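Local coordinates for Glyoxalase/bleomycin resistance protein/dioxygenase (Catenulispora acidiphila, PDB 4N04) that is a small member of the vicinal oxygen chelate superfamily whose natural reaction is not established, possibly a dioxygenase, at residues L21-Y24 against R25-G29; A30-T33 against F34-H37; Q44-E47 against G48-L51; V54-P57 against E58-G61. The protein carries 1 engineered substitution. One frame throughout, in Å; residues are numbered along the deposited sequence.

In the fold
Contacts 1 to 3 lie in the first of two halves of beta-alpha-beta-beta-beta topology, around the sheet of strands 8-14, 49-55, 40-46 and 34-37 and its helix 17-28. Contact 1 is the helix, and it touches two others: Arg25 NH1 bridges to Glu31 OE1 of contact 2 at 2.8 Å, and Leu28 CD1 packs on Leu51 CD2 of contact 3 at 3.9 Å. Contacts 2 and 3 meet where Thr33 OG1 probably hydrogen-bonds Gln44 N. Contact 4 starts at the end of strand 49-55, about 21 Å from contact 3 between centres, and runs into the linking loop. Bound 2-[N-cyclohexylamino]ethane sulfonic acid, probably from the crystallisation liquor, approaches the side chains of Arg56 and Phe34.

Contact 1 (L21-Y24 against R25-G29); sequences LAWY and RSLLG
Residues 21-24 run straight into 25-28 as one alpha helix, in which the amides of Arg25, Ser26, Leu27 and Leu28 each bond the carbonyl four residues back; the straightest is Ser26 N to Ala22 O, 3.0 Å with an angle of 174° at the hydrogen. Trp23 and Leu27 sit one turn apart and lie side by side, pointing the same way. Leu27 CB is over a face of the indole, and Leu27 CD2 reaches Trp23 CH2 at 3.7 Å. Both side chains have CG opposite the backbone N (chi1 -172° in Trp23, 171° in Leu27), which carries them out along the same flank. Trp23 also meets its neighbour Tyr24: its CE3 stands 3.5 Å above the phenol plane, over the ring centre, while Tyr24 CD2 lies at the indole edge. This is the helix 17-28 of the first half of the vicinal oxygen chelate fold. Tyr24 and Leu28 lean on Leu51 of the sheet strand 49-55, whereas Leu27 packs on Ile109 and Phe111 of the other sheet, so the helix touches both. The phenol oxygen of Tyr24 is held by a hydrogen bond to Asp103. On another flank, Arg25 bends at chi3 and passes Leu21 at an angle, its NH2 4.1 Å from Leu21 CG; its NH1 forms a salt bridge with Glu31. Gly29, with positive phi, leaves the helix just after its amide bonds Arg25 O at 2.7 Å.

Contact 2 (A30-T33 against F34-H37); sequences AEPT and FYPH
Pro32 and Tyr35 meet across the bend, the proline ring slanting over the phenol rather than stacking flat on it. Pro32 CB lies 4.3 Å from the centroid of the Tyr35 ring, 28° off the ring normal, an off-centre CH-pi contact. The next carbon, Pro32 CG, works toward the hydroxyl end of the same ring, 3.7 Å from Tyr35 CZ and 3.3 Å from Tyr35 OH. Tyr35 swings back over the proline because its CG stands beside the backbone N, opposite the carbonyl carbon (chi1 -58°). Phe34 leaves the chain in another direction: its CG is wedged between the backbone N and the carbonyl carbon (chi1 58°), turning the ring edge to Thr33, whose CG2 lies in the ring plane 3.7 Å from Phe34 CD2. Thr33 and Phe34 both face Val42 of strand 40-46, a classic beta bulge at the start of the edge strand 34-37. Pro32 also rests on Ala41, Trp43 and Leu21. No hydrogen bond joins 30-33 to 34-37; the side chains meet through apolar and CH-pi contact. The directional bonds run instead to helix 17-28, through the carboxylate of Glu31, and to strand 40-46, where Phe34 shares backbone bonds with Val42, Ala30 O accepts from Trp43 NE1 and the Thr33 hydroxyl has its probable bond, so the bend is anchored from outside itself.

Contact 3 (Q44-E47 against G48-L51); sequences QLEE and GRLL
Arg49 O receives two amides: Leu45 N at 3.0 Å, in the carbonyl plane, and Glu46 N more weakly at 3.3 Å. In return Arg49 N bonds Glu46 O at 3.2 Å, arriving well above that carbonyl plane. Around this core the Arg49 side chain, bent at chi2 (84°) and chi3 (66°), folds back over the turn. Glu47 O lies 3.0 Å above the plane of its guanidinium, toward the rim of one face and without a hydrogen bond, and Glu46 CB is at its edge. The Glu46 carboxylate turns elsewhere, leaving Glu46 OE2 5.0 Å from Arg49 NH2, too far for a salt bridge, so any attraction between the opposite charges is probably weak. The framework is the beta hairpin of strands 40-46 and 49-55, closed by a type II turn from Glu46 to Arg49 with Gly48 at positive phi; Leu45 and Glu46 together face Arg49 as a classic beta bulge. Beyond it, Gln44 and Leu50 form a non-hydrogen-bonded pair, and Leu50 CD2 touches Gln44 OE1 at 3.8 Å. Leu45 CD1 meets Leu51 CB at 4.1 Å. Further out, strand 8-14 bonds Gly48 and Leu50 through Leu8, and its Phe9 and Val12 pack against Leu50 and Leu51.

Contact 4 (V54-P57 against E58-G61); sequences VERP and EHAG
Arg56 and Glu58 form the close end of this turn, a salt bridge in which Arg56 NH2 stands 2.8 Å from Glu58 OE2. The two flat groups are steeply tilted, their planes 65° apart. Glu58 can reach back because its CG is set between the backbone N and the carbonyl carbon (chi1 67°) and the chain then bends at chi2, bringing the carboxylate alongside the start of the Arg56 side chain, with OE2 3.7 Å from Arg56 CB. The backbone is drawn in as well: His59 N bonds Arg56 O at 2.9 Å, and Ala60 N bonds Pro57 O at 3.3 Å, both from above the carbonyl planes, as the chain passes through a short 3-10 turn. The His59 side of the contact is looser. His59 runs beside Arg56, pointing the same way, and lays CD2 over one face of the guanidinium, toward its rim and 3.7 Å above its plane, but the ring is turned 70° from it and so does not stack. Arg56, Pro57, Glu58 and His59 are all exposed to solvent, and Arg56 NE makes a long, weak ion pair with a bound sulfonate that probably came from the crystallisation liquor. The turn begins where strand 49-55 ends, with Arg56 and His59 touching Ala13 of strand 8-14, Ala60 resting on Asp105, and the chain going on toward strand 64-69 of the second sheet.

Contact 1 (L21-Y24 against R25-G29)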
# COMPACT_ATOMS: atom_id res chain seq x y z
N LEU A 21 -3.53 8.21 -5.83
CA LEU A 21 -3.67 8.86 -4.54
C LEU A 21 -4.98 8.45 -3.88
O LEU A 21 -5.00 8.13 -2.68
CB LEU A 21 -3.60 10.38 -4.70
CG LEU A 21 -3.87 11.24 -3.47
CD1 LEU A 21 -2.96 10.88 -2.31
CD2 LEU A 21 -3.68 12.71 -3.84
N ALA A 22 -6.06 8.44 -4.65
CA ALA A 22 -7.36 8.04 -4.14
C ALA A 22 -7.29 6.62 -3.60
O ALA A 22 -7.66 6.35 -2.44
CB ALA A 22 -8.40 8.14 -5.23
N TRP A 23 -6.79 5.71 -4.44
CA TRP A 23 -6.71 4.30 -4.09
C TRP A 23 -5.85 4.05 -2.85
O TRP A 23 -6.28 3.37 -1.92
CB TRP A 23 -6.20 3.49 -5.27
CG TRP A 23 -6.28 2.02 -5.05
CD1 TRP A 23 -7.34 1.20 -5.31
CD2 TRP A 23 -5.25 1.18 -4.51
NE1 TRP A 23 -7.04 -0.09 -4.97
CE2 TRP A 23 -5.76 -0.14 -4.48
CE3 TRP A 23 -3.95 1.41 -4.05
CZ2 TRP A 23 -5.02 -1.21 -4.00
CZ3 TRP A 23 -3.21 0.33 -3.58
CH2 TRP A 23 -3.75 -0.96 -3.56
N TYR A 24 -4.64 4.60 -2.81
CA TYR A 24 -3.79 4.39 -1.65
C TYR A 24 -4.39 4.99 -0.38
O TYR A 24 -4.20 4.46 0.72
CB TYR A 24 -2.36 4.91 -1.90
CG TYR A 24 -1.53 3.96 -2.75
CD1 TYR A 24 -0.74 2.97 -2.16
CD2 TYR A 24 -1.55 4.05 -4.13
CE1 TYR A 24 0.01 2.10 -2.93
CE2 TYR A 24 -0.82 3.20 -4.91
CZ TYR A 24 -0.03 2.21 -4.31
OH TYR A 24 0.70 1.36 -5.10
N ARG A 25 -5.12 6.09 -0.53
CA ARG A 25 -5.82 6.70 0.59
C ARG A 25 -6.83 5.71 1.18
O ARG A 25 -6.80 5.41 2.38
CB ARG A 25 -6.54 7.98 0.15
CG ARG A 25 -6.51 9.09 1.18
CD ARG A 25 -7.73 9.99 1.06
NE ARG A 25 -7.93 10.48 -0.30
CZ ARG A 25 -7.37 11.58 -0.78
NH1 ARG A 25 -6.56 12.30 -0.01
NH2 ARG A 25 -7.60 11.96 -2.03
N SER A 26 -7.70 5.19 0.32
CA SER A 26 -8.66 4.17 0.72
C SER A 26 -7.98 2.98 1.40
O SER A 26 -8.38 2.56 2.48
CB SER A 26 -9.46 3.69 -0.48
OG SER A 26 -10.21 4.75 -1.06
N LEU A 27 -6.95 2.44 0.76
CA LEU A 27 -6.30 1.25 1.27
C LEU A 27 -5.73 1.50 2.66
O LEU A 27 -5.99 0.73 3.59
CB LEU A 27 -5.20 0.78 0.30
CG LEU A 27 -4.29 -0.34 0.82
CD1 LEU A 27 -5.03 -1.67 0.83
CD2 LEU A 27 -3.02 -0.45 -0.01
N LEU A 28 -4.94 2.56 2.80
CA LEU A 28 -4.24 2.81 4.05
C LEU A 28 -5.17 3.47 5.10
O LEU A 28 -4.90 3.40 6.30
CB LEU A 28 -3.00 3.67 3.81
CG LEU A 28 -1.92 3.17 2.83
CD1 LEU A 28 -0.99 4.32 2.42
CD2 LEU A 28 -1.12 2.01 3.41
N GLY A 29 -6.26 4.08 4.65
CA GLY A 29 -7.17 4.74 5.56
C GLY A 29 -6.55 5.94 6.25
O GLY A 29 -6.85 6.25 7.40

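Contact 2 (A30-T33 against F34-H37)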
# COMPACT_ATOMS: atom_id res chain seq x y z
N ALA A 30 -5.65 6.61 5.54
CA ALA A 30 -5.04 7.82 6.05
C ALA A 30 -4.72 8.71 4.88
O ALA A 30 -4.66 8.26 3.74
CB ALA A 30 -3.79 7.51 6.84
N GLU A 31 -4.53 9.98 5.18
CA GLU A 31 -4.15 10.97 4.19
C GLU A 31 -2.65 10.99 4.15
O GLU A 31 -2.00 10.61 5.13
CB GLU A 31 -4.67 12.35 4.63
CG GLU A 31 -6.17 12.48 4.56
CD GLU A 31 -6.64 12.92 3.19
OE1 GLU A 31 -5.78 13.41 2.41
OE2 GLU A 31 -7.85 12.78 2.89
N PRO A 32 -2.08 11.41 3.01
CA PRO A 32 -0.63 11.53 2.91
C PRO A 32 -0.08 12.36 4.06
O PRO A 32 -0.69 13.36 4.42
CB PRO A 32 -0.45 12.28 1.59
CG PRO A 32 -1.61 11.84 0.78
CD PRO A 32 -2.75 11.63 1.73
N THR A 33 1.04 11.94 4.64
CA THR A 33 1.71 12.75 5.64
C THR A 33 2.23 14.08 5.05
O THR A 33 2.21 15.11 5.73
CB THR A 33 2.85 11.98 6.31
OG1 THR A 33 2.33 10.77 6.89
CG2 THR A 33 3.52 12.81 7.39
N PHE A 34 2.69 14.06 3.81
CA PHE A 34 3.06 15.28 3.09
C PHE A 34 3.24 15.04 1.60
O PHE A 34 3.38 13.89 1.16
CB PHE A 34 4.33 15.93 3.66
CG PHE A 34 5.54 15.05 3.65
CD1 PHE A 34 6.54 15.21 2.69
CD2 PHE A 34 5.72 14.08 4.64
CE1 PHE A 34 7.68 14.41 2.69
CE2 PHE A 34 6.86 13.27 4.66
CZ PHE A 34 7.84 13.43 3.68
N TYR A 35 3.23 16.13 0.83
CA TYR A 35 3.50 16.08 -0.61
C TYR A 35 4.81 16.78 -0.95
O TYR A 35 4.85 18.00 -1.00
CB TYR A 35 2.38 16.73 -1.42
CG TYR A 35 1.00 16.16 -1.22
CD1 TYR A 35 0.40 15.40 -2.21
CD2 TYR A 35 0.30 16.39 -0.05
CE1 TYR A 35 -0.87 14.88 -2.03
CE2 TYR A 35 -0.96 15.88 0.14
CZ TYR A 35 -1.55 15.13 -0.85
OH TYR A 35 -2.81 14.62 -0.65
N PRO A 36 5.88 16.01 -1.18
CA PRO A 36 7.14 16.57 -1.67
C PRO A 36 6.94 17.46 -2.91
O PRO A 36 7.59 18.49 -3.02
CB PRO A 36 7.95 15.33 -2.04
CG PRO A 36 7.43 14.28 -1.14
CD PRO A 36 5.97 14.56 -0.96
N HIS A 37 6.07 17.05 -3.83
CA HIS A 37 5.63 17.94 -4.90
C HIS A 37 4.22 17.58 -5.35
O HIS A 37 3.50 16.90 -4.63
CB HIS A 37 6.62 17.98 -6.07
CG HIS A 37 6.72 16.70 -6.84
ND1 HIS A 37 5.80 16.34 -7.80
CD2 HIS A 37 7.64 15.71 -6.81
CE1 HIS A 37 6.14 15.17 -8.32
NE2 HIS A 37 7.26 14.77 -7.74

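Contact 3 (Q44-E47 against G48-L51)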
# COMPACT_ATOMS: atom_id res chain seq x y z
N GLN A 44 3.70 8.33 6.17
CA GLN A 44 4.43 7.72 7.26
C GLN A 44 3.52 6.69 7.89
O GLN A 44 2.46 7.02 8.42
CB GLN A 44 4.84 8.74 8.31
CG GLN A 44 5.54 8.08 9.47
CD GLN A 44 6.43 9.05 10.20
OE1 GLN A 44 7.12 9.86 9.58
NE2 GLN A 44 6.40 8.99 11.52
N LEU A 45 3.94 5.43 7.80
CA LEU A 45 3.16 4.31 8.30
C LEU A 45 3.50 4.13 9.77
O LEU A 45 2.66 3.77 10.58
CB LEU A 45 3.48 3.05 7.52
CG LEU A 45 3.31 3.23 6.01
CD1 LEU A 45 3.62 1.94 5.27
CD2 LEU A 45 1.91 3.72 5.68
N GLU A 46 4.76 4.40 10.08
CA GLU A 46 5.31 4.19 11.40
C GLU A 46 6.66 4.88 11.37
O GLU A 46 7.08 5.38 10.32
CB GLU A 46 5.47 2.70 11.68
CG GLU A 46 5.19 2.31 13.10
CD GLU A 46 3.74 2.56 13.49
OE1 GLU A 46 3.44 3.64 14.06
OE2 GLU A 46 2.91 1.66 13.23
N GLU A 47 7.33 4.91 12.50
CA GLU A 47 8.61 5.59 12.60
C GLU A 47 9.65 4.88 11.73
O GLU A 47 9.97 3.71 11.95
CB GLU A 47 9.07 5.67 14.05
CG GLU A 47 10.54 6.00 14.21
CD GLU A 47 10.78 7.25 15.03
OE1 GLU A 47 11.81 7.93 14.79
OE2 GLU A 47 9.95 7.56 15.92
N GLY A 48 10.16 5.61 10.75
CA GLY A 48 11.22 5.08 9.90
C GLY A 48 10.73 4.20 8.77
O GLY A 48 11.55 3.67 8.02
N ARG A 49 9.41 4.03 8.67
CA ARG A 49 8.81 3.19 7.64
C ARG A 49 7.77 3.98 6.87
O ARG A 49 6.66 4.20 7.37
CB ARG A 49 8.13 1.97 8.26
CG ARG A 49 9.06 0.88 8.72
CD ARG A 49 9.61 1.15 10.07
NE ARG A 49 8.59 1.12 11.11
CZ ARG A 49 8.75 0.49 12.27
NH1 ARG A 49 9.86 -0.18 12.51
NH2 ARG A 49 7.78 0.52 13.16
N LEU A 50 8.13 4.40 5.67
CA LEU A 50 7.24 5.26 4.90
C LEU A 50 7.00 4.67 3.52
O LEU A 50 7.82 3.93 3.00
CB LEU A 50 7.82 6.67 4.77
CG LEU A 50 8.26 7.34 6.07
CD1 LEU A 50 9.72 7.05 6.38
CD2 LEU A 50 8.01 8.84 6.03
N LEU A 51 5.86 5.02 2.95
CA LEU A 51 5.50 4.58 1.61
C LEU A 51 5.24 5.83 0.79
O LEU A 51 4.56 6.75 1.25
CB LEU A 51 4.23 3.73 1.67
CG LEU A 51 3.55 3.39 0.33
CD1 LEU A 51 4.40 2.40 -0.46
CD2 LEU A 51 2.14 2.84 0.56

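Contact 4 (V54-P57 against E58-G61)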
# COMPACT_ATOMS: atom_id res chain seq x y z
N VAL A 54 4.77 8.20 -6.76
CA VAL A 54 5.21 9.30 -7.60
C VAL A 54 4.75 9.01 -9.02
O VAL A 54 4.73 7.85 -9.43
CB VAL A 54 6.74 9.48 -7.56
CG1 VAL A 54 7.44 8.16 -7.84
CG2 VAL A 54 7.20 10.57 -8.53
N GLU A 55 4.37 10.03 -9.77
CA GLU A 55 3.96 9.82 -11.14
C GLU A 55 5.20 9.60 -12.03
O GLU A 55 5.93 10.52 -12.33
CB GLU A 55 3.12 11.00 -11.63
CG GLU A 55 2.44 10.76 -12.97
CD GLU A 55 1.37 11.81 -13.31
OE1 GLU A 55 1.50 12.44 -14.38
OE2 GLU A 55 0.40 11.99 -12.53
N ARG A 56 5.45 8.34 -12.40
CA ARG A 56 6.46 8.00 -13.39
C ARG A 56 5.85 6.88 -14.22
O ARG A 56 6.09 5.70 -13.95
CB ARG A 56 7.77 7.50 -12.75
CG ARG A 56 8.19 8.23 -11.49
CD ARG A 56 9.50 8.96 -11.64
NE ARG A 56 10.69 8.10 -11.60
CZ ARG A 56 11.49 7.91 -12.65
NH1 ARG A 56 12.56 7.14 -12.56
NH2 ARG A 56 11.20 8.51 -13.80
N PRO A 57 5.01 7.25 -15.19
CA PRO A 57 4.20 6.25 -15.89
C PRO A 57 5.02 5.17 -16.58
O PRO A 57 4.52 4.06 -16.73
CB PRO A 57 3.38 7.08 -16.90
CG PRO A 57 3.94 8.45 -16.84
CD PRO A 57 4.58 8.62 -15.52
N GLU A 58 6.25 5.47 -16.97
CA GLU A 58 7.07 4.46 -17.64
C GLU A 58 7.45 3.31 -16.71
O GLU A 58 7.90 2.27 -17.18
CB GLU A 58 8.31 5.06 -18.32
CG GLU A 58 9.35 5.62 -17.36
CD GLU A 58 8.96 6.99 -16.77
OE1 GLU A 58 7.90 7.55 -17.14
OE2 GLU A 58 9.73 7.51 -15.94
N HIS A 59 7.28 3.48 -15.41
CA HIS A 59 7.62 2.42 -14.46
C HIS A 59 6.43 1.90 -13.68
O HIS A 59 6.61 1.10 -12.77
CB HIS A 59 8.69 2.87 -13.47
CG HIS A 59 9.98 3.24 -14.12
ND1 HIS A 59 10.74 2.32 -14.81
CD2 HIS A 59 10.62 4.42 -14.21
CE1 HIS A 59 11.81 2.92 -15.29
NE2 HIS A 59 11.76 4.20 -14.95
N ALA A 60 5.24 2.36 -14.02
CA ALA A 60 4.06 2.10 -13.20
C ALA A 60 3.62 0.64 -13.29
O ALA A 60 3.78 0.01 -14.32
CB ALA A 60 2.92 3.03 -13.59
N GLY A 61 3.09 0.11 -12.18
CA GLY A 61 2.45 -1.19 -12.17
C GLY A 61 3.41 -2.36 -12.06
O GLY A 61 3.06 -3.47 -12.43